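Local coordinates for protein glutamyl endopeptidase (Staphylococcus epidermidis, PDB 6PYM) that probably acts as a secreted serine-type endopeptidase that cuts peptide chains on the carbonyl side of acidic residues, preferentially glutamate, at residues A[70-75]-A[138-143]; A[94-99]-A[204-209]. The protein carries 1 engineered substitution. All coordinates share one frame; numbering follows the deposited sequence.

Interaction 1 of 2, residues A[70-75]-A[138-143]; sequences KNENDY and KPLATM
K70 O is met by a bridging water and by two carbons of T142. Water 1 donates to K70 O at 2.8 Å and passes the link on to M143 N. T142 CA brings a CA-H...O contact to K70 O that is fairly straight (157° at H). The methyl T142 CG2 lies 3.5 Å from K70 O. A second water makes a similar bridge at the E72 and L140 end: it donates to L140 O (2.7 Å) and accepts from E72 N. The close approach of N71 N to A141 O has too poor an angle to count as a hydrogen bond.

Each loop is shaped from within. N71 OD1 accepts from N73 N in its carbonyl plane, an Asx turn inside the type I turn 71-74; D74 O accepts from K70 N and, weakly, from N71 N, which makes a classic bulge. In the type II turn 139-142, T142 N and T142 OG1 share P139 O, the hydroxyl at 2.7 Å. T142 OG1 is also hydrogen-bonded to W144 NE1.

Side-chain contact between the loops is modest. A141 CB packs obliquely against the Y75 ring, 3.8 Å from CE1, while N71 O stands above one ring face, toward the rim. With E72 CG anti to the backbone N (chi1 -171°) and the chain extended, the carboxylate passes L140 CD2, which is 3.6 Å from OE2.

The contact joins the loop between strands 64-67 and 80-87 to the loop leading into strand 143-154. Strand 22-27 lies beside both, F24 touching Y75, L140 and A141, and the Y75 ring stacks on H66.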
loop_
_atom_site.group_PDB
_atom_site.type_symbol
_atom_site.label_atom_id
_atom_site.label_comp_id
_atom_site.label_asym_id
_atom_site.label_seq_id
_atom_site.Cartn_x
_atom_site.Cartn_y
_atom_site.Cartn_z
ATOM N N LYS A 70 -0.650 14.299 -2.873
ATOM C CA LYS A 70 -1.755 15.031 -2.264
ATOM C C LYS A 70 -2.895 15.308 -3.227
ATOM O O LYS A 70 -4.062 15.261 -2.819
ATOM C CB LYS A 70 -1.264 16.344 -1.643
ATOM C CG LYS A 70 -2.373 17.098 -0.918
ATOM C CD LYS A 70 -1.855 18.317 -0.203
ATOM C CE LYS A 70 -2.988 19.046 0.492
ATOM N NZ LYS A 70 -4.051 19.474 -0.460
ATOM N N ASN A 71 -2.579 15.605 -4.486
ATOM C CA ASN A 71 -3.550 15.653 -5.576
ATOM C C ASN A 71 -2.772 15.606 -6.887
ATOM O O ASN A 71 -1.541 15.544 -6.891
ATOM C CB ASN A 71 -4.495 16.860 -5.472
ATOM C CG ASN A 71 -3.766 18.192 -5.520
ATOM O OD1 ASN A 71 -3.128 18.528 -6.513
ATOM N ND2 ASN A 71 -3.875 18.961 -4.448
ATOM N N GLU A 72 -3.504 15.637 -8.005
ATOM C CA GLU A 72 -2.917 15.482 -9.335
ATOM C C GLU A 72 -1.901 16.571 -9.663
ATOM O O GLU A 72 -1.034 16.358 -10.520
ATOM C CB GLU A 72 -4.053 15.489 -10.366
ATOM C CG GLU A 72 -3.660 15.136 -11.786
ATOM C CD GLU A 72 -4.855 15.108 -12.726
ATOM O OE1 GLU A 72 -5.946 15.574 -12.325
ATOM O OE2 GLU A 72 -4.703 14.615 -13.860
ATOM N N ASN A 73 -1.991 17.727 -9.010
ATOM C CA ASN A 73 -1.076 18.838 -9.237
ATOM C C ASN A 73 -0.171 19.087 -8.040
ATOM O O ASN A 73 0.418 20.167 -7.932
ATOM C CB ASN A 73 -1.855 20.108 -9.583
ATOM C CG ASN A 73 -2.785 19.917 -10.758
ATOM O OD1 ASN A 73 -3.997 20.102 -10.642
ATOM N ND2 ASN A 73 -2.224 19.538 -11.896
ATOM N N ASP A 74 -0.050 18.110 -7.134
ATOM C CA ASP A 74 0.678 18.312 -5.878
ATOM C C ASP A 74 1.297 16.972 -5.472
ATOM O O ASP A 74 0.695 16.184 -4.734
ATOM C CB ASP A 74 -0.232 18.867 -4.793
ATOM C CG ASP A 74 0.537 19.347 -3.573
ATOM O OD1 ASP A 74 1.714 18.977 -3.416
ATOM O OD2 ASP A 74 -0.045 20.097 -2.757
ATOM N N TYR A 75 2.515 16.743 -5.952
ATOM C CA TYR A 75 3.322 15.584 -5.594
ATOM C C TYR A 75 4.505 16.133 -4.808
ATOM O O TYR A 75 5.569 16.407 -5.385
ATOM C CB TYR A 75 3.792 14.885 -6.868
ATOM C CG TYR A 75 2.673 14.315 -7.709
ATOM C CD1 TYR A 75 1.814 13.348 -7.198
ATOM C CD2 TYR A 75 2.491 14.718 -9.026
ATOM C CE1 TYR A 75 0.804 12.799 -7.972
ATOM C CE2 TYR A 75 1.472 14.179 -9.809
ATOM C CZ TYR A 75 0.633 13.221 -9.273
ATOM O OH TYR A 75 -0.379 12.673 -10.032
ATOM N N LYS A 138 -12.486 9.209 -6.029
ATOM C CA LYS A 138 -12.101 10.532 -5.586
ATOM C C LYS A 138 -11.194 11.175 -6.621
ATOM O O LYS A 138 -10.751 10.522 -7.569
ATOM C CB LYS A 138 -11.409 10.417 -4.224
ATOM C CG LYS A 138 -12.228 9.652 -3.188
ATOM C CD LYS A 138 -13.590 10.279 -2.916
ATOM C CE LYS A 138 -14.186 9.682 -1.657
ATOM N NZ LYS A 138 -15.544 10.204 -1.354
ATOM N N PRO A 139 -10.895 12.471 -6.484
ATOM C CA PRO A 139 -10.031 13.113 -7.479
ATOM C C PRO A 139 -8.669 12.435 -7.528
ATOM O O PRO A 139 -8.158 11.930 -6.515
ATOM C CB PRO A 139 -9.931 14.561 -6.988
ATOM C CG PRO A 139 -11.189 14.773 -6.207
ATOM C CD PRO A 139 -11.428 13.452 -5.520
ATOM N N LEU A 140 -8.090 12.407 -8.726
ATOM C CA LEU A 140 -6.872 11.644 -8.957
ATOM C C LEU A 140 -5.780 12.051 -7.974
ATOM O O LEU A 140 -5.568 13.239 -7.710
ATOM C CB LEU A 140 -6.392 11.844 -10.394
ATOM C CG LEU A 140 -5.223 10.967 -10.850
ATOM C CD1 LEU A 140 -5.621 9.502 -10.892
ATOM C CD2 LEU A 140 -4.707 11.429 -12.206
ATOM N N ALA A 141 -5.112 11.047 -7.408
ATOM C CA ALA A 141 -3.958 11.234 -6.535
ATOM C C ALA A 141 -4.298 11.902 -5.210
ATOM O O ALA A 141 -3.413 12.475 -4.568
ATOM C CB ALA A 141 -2.802 11.949 -7.246
ATOM N N THR A 142 -5.556 11.830 -4.770
ATOM C CA THR A 142 -5.919 12.269 -3.432
ATOM C C THR A 142 -5.935 11.085 -2.471
ATOM O O THR A 142 -6.398 9.990 -2.814
ATOM C CB THR A 142 -7.253 13.028 -3.387
ATOM O OG1 THR A 142 -8.338 12.201 -3.858
ATOM C CG2 THR A 142 -7.173 14.315 -4.217
ATOM N N MET A 143 -5.403 11.309 -1.275
ATOM C CA MET A 143 -5.219 10.252 -0.287
ATOM C C MET A 143 -6.401 10.233 0.674
ATOM O O MET A 143 -6.807 11.288 1.183
ATOM C CB MET A 143 -3.918 10.491 0.480
ATOM C CG MET A 143 -3.573 9.356 1.424
ATOM S SD MET A 143 -2.229 9.690 2.584
ATOM C CE MET A 143 -0.841 9.972 1.478
HETATM O O HOH W 1 -5.268 14.161 -0.561
HETATM O O HOH W 2 -6.612 15.684 -7.983
#

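Interaction 2 of 2, residues A[94-99]-A[204-209]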
loop_
_atom_site.group_PDB
_atom_site.type_symbol
_atom_site.label_atom_id
_atom_site.label_comp_id
_atom_site.label_asym_id
_atom_site.label_seq_id
_atom_site.Cartn_x
_atom_site.Cartn_y
_atom_site.Cartn_z
ATOM N N LEU A 94 0.728 -9.917 -3.714
ATOM C CA LEU A 94 1.745 -9.071 -3.093
ATOM C C LEU A 94 2.983 -9.018 -3.970
ATOM O O LEU A 94 3.475 -10.059 -4.422
ATOM C CB LEU A 94 2.144 -9.631 -1.729
ATOM C CG LEU A 94 3.245 -8.867 -0.988
ATOM C CD1 LEU A 94 2.802 -7.441 -0.633
ATOM C CD2 LEU A 94 3.674 -9.644 0.252
ATOM N N ALA A 95 3.514 -7.820 -4.175
ATOM C CA ALA A 95 4.780 -7.652 -4.865
ATOM C C ALA A 95 5.562 -6.516 -4.231
ATOM O O ALA A 95 4.987 -5.540 -3.734
ATOM C CB ALA A 95 4.573 -7.340 -6.351
ATOM N N ILE A 96 6.884 -6.657 -4.246
ATOM C CA ILE A 96 7.785 -5.543 -3.988
ATOM C C ILE A 96 8.059 -4.875 -5.321
ATOM O O ILE A 96 8.325 -5.556 -6.321
ATOM C CB ILE A 96 9.105 -6.032 -3.367
ATOM C CG1 ILE A 96 8.862 -6.738 -2.029
ATOM C CG2 ILE A 96 10.091 -4.871 -3.230
ATOM C CD1 ILE A 96 10.078 -7.504 -1.508
ATOM N N LEU A 97 7.995 -3.553 -5.351
ATOM C CA LEU A 97 8.489 -2.791 -6.490
ATOM C C LEU A 97 9.698 -2.007 -6.008
ATOM O O LEU A 97 9.579 -1.145 -5.130
ATOM C CB LEU A 97 7.435 -1.851 -7.069
ATOM C CG LEU A 97 7.927 -1.003 -8.250
ATOM C CD1 LEU A 97 8.268 -1.861 -9.466
ATOM C CD2 LEU A 97 6.902 0.042 -8.614
ATOM N N ARG A 98 10.864 -2.339 -6.550
ATOM C CA ARG A 98 12.055 -1.541 -6.323
ATOM C C ARG A 98 12.041 -0.396 -7.321
ATOM O O ARG A 98 11.765 -0.611 -8.506
ATOM C CB ARG A 98 13.292 -2.412 -6.526
ATOM C CG ARG A 98 14.615 -1.743 -6.225
ATOM C CD ARG A 98 15.698 -2.800 -6.046
ATOM N NE ARG A 98 15.507 -3.535 -4.798
ATOM C CZ ARG A 98 15.682 -4.844 -4.659
ATOM N NH1 ARG A 98 16.051 -5.587 -5.692
ATOM N NH2 ARG A 98 15.480 -5.410 -3.477
ATOM N N VAL A 99 12.312 0.815 -6.844
ATOM C CA VAL A 99 12.311 2.004 -7.680
ATOM C C VAL A 99 13.715 2.585 -7.748
ATOM O O VAL A 99 14.530 2.426 -6.831
ATOM C CB VAL A 99 11.301 3.071 -7.198
ATOM C CG1 VAL A 99 9.877 2.552 -7.336
ATOM C CG2 VAL A 99 11.585 3.484 -5.758
ATOM N N GLN A 204 9.441 -13.136 6.205
ATOM C CA GLN A 204 10.700 -13.686 5.710
ATOM C C GLN A 204 11.007 -13.175 4.310
ATOM O O GLN A 204 12.139 -12.779 4.021
ATOM C CB GLN A 204 10.641 -15.212 5.721
ATOM C CG GLN A 204 10.584 -15.798 7.114
ATOM C CD GLN A 204 10.403 -17.301 7.112
ATOM O OE1 GLN A 204 10.079 -17.899 6.088
ATOM N NE2 GLN A 204 10.628 -17.922 8.264
ATOM N N PHE A 205 10.002 -13.166 3.436
ATOM C CA PHE A 205 10.163 -12.606 2.098
ATOM C C PHE A 205 10.622 -11.154 2.156
ATOM O O PHE A 205 11.502 -10.742 1.393
ATOM C CB PHE A 205 8.829 -12.753 1.353
ATOM C CG PHE A 205 8.703 -11.933 0.087
ATOM C CD1 PHE A 205 9.399 -12.275 -1.061
ATOM C CD2 PHE A 205 7.821 -10.860 0.031
ATOM C CE1 PHE A 205 9.250 -11.540 -2.225
ATOM C CE2 PHE A 205 7.669 -10.130 -1.127
ATOM C CZ PHE A 205 8.387 -10.467 -2.254
ATOM N N LEU A 206 10.053 -10.367 3.069
ATOM C CA LEU A 206 10.468 -8.971 3.196
ATOM C C LEU A 206 11.925 -8.866 3.630
ATOM O O LEU A 206 12.707 -8.117 3.034
ATOM C CB LEU A 206 9.560 -8.236 4.176
ATOM C CG LEU A 206 8.093 -8.117 3.770
ATOM C CD1 LEU A 206 7.331 -7.379 4.864
ATOM C CD2 LEU A 206 7.935 -7.428 2.409
ATOM N N ARG A 207 12.306 -9.602 4.681
ATOM C CA ARG A 207 13.680 -9.524 5.180
ATOM C C ARG A 207 14.688 -9.934 4.119
ATOM O O ARG A 207 15.789 -9.372 4.052
ATOM C CB ARG A 207 13.856 -10.408 6.413
ATOM C CG ARG A 207 13.235 -9.851 7.661
ATOM C CD ARG A 207 13.597 -10.677 8.880
ATOM N NE ARG A 207 13.038 -10.053 10.072
ATOM C CZ ARG A 207 11.970 -10.488 10.734
ATOM N NH1 ARG A 207 11.353 -11.587 10.346
ATOM N NH2 ARG A 207 11.536 -9.828 11.797
ATOM N N ASN A 208 14.342 -10.919 3.294
ATOM C CA ASN A 208 15.284 -11.447 2.318
ATOM C C ASN A 208 15.414 -10.589 1.074
ATOM O O ASN A 208 16.307 -10.844 0.257
ATOM C CB ASN A 208 14.925 -12.887 1.983
ATOM C CG ASN A 208 15.208 -13.808 3.143
ATOM O OD1 ASN A 208 16.224 -13.658 3.817
ATOM N ND2 ASN A 208 14.302 -14.730 3.410
ATOM N N ASN A 209 14.571 -9.574 0.915
ATOM C CA ASN A 209 14.648 -8.676 -0.224
ATOM C C ASN A 209 14.833 -7.221 0.154
ATOM O O ASN A 209 15.234 -6.427 -0.704
ATOM C CB ASN A 209 13.384 -8.792 -1.083
ATOM C CG ASN A 209 13.331 -10.083 -1.827
ATOM O OD1 ASN A 209 13.919 -10.200 -2.901
ATOM N ND2 ASN A 209 12.658 -11.073 -1.263
HETATM O O HOH W 3 15.921 -8.295 -3.639
#
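I96 reaches from its strand onto the ring of F205, its CD1 lying 3.5 Å from CZ. The two side chains come from opposite directions, and the approach to the ring is oblique. CG1 is anti to the carbonyl carbon of I96 (chi1 -61°) and CD1 continues outward, so that this methyl also meets N209 CB at 3.6 Å, wedged between residues one helical turn apart. L94 CD2 adds a looser contact with F205 CE2 at 4.3 Å, and L206 CD2 lies near the same I96 methyl.

The N209 amide is fixed by the helix itself. ND2 donates to F205 O at 2.9 Å, nearly straight at 173° and almost within the amide plane, which turns OD1 the other way. There water 3 accepts from R98 NH2 at 2.9 Å and donates to N209 OD1. R98 NH2 is 3.0 Å from N209 O as well, at the guanidinium edge, but the angle is too poor for a hydrogen bond. The main partners of this arginine are acidic: NE forms a salt bridge with E45 and NH1 another with E84, which probably hold the group in position beside the helix.

Strand and helix run nearly parallel, 19° between directions with axes 10.6 Å apart, a spacing suited to an apolar layer such as I96 and F205. F205 also makes a T-shaped (edge-to-face) pair with Y88. L94, just before strand 95-99, directly follows D93, the predicted charge-relay aspartate. This is the C-terminal helix packed on the N-terminal beta barrel, as in the chymotrypsin-like fold of the S1 peptidases.

Overall arrangement
The two contacts lie on opposite sides of the chain's centre, their centres 26 Å apart, and do not touch. Interaction 1 is partly buried and joins loops, one from the six-strand barrel and one entering a strand of the other sheet; it relies on bridging waters, CA-H...O contacts and a few methyls. Interaction 2 is buried and joins regular elements, a strand of the same barrel and the C-terminal helix, through aliphatic and aromatic packing with a charged, water-linked edge. Buried areas are nearly equal, 280 and 274 Å². Interaction 2 lies beside the predicted charge-relay aspartate in sequence, whereas interaction 1 is remote from the annotated sites.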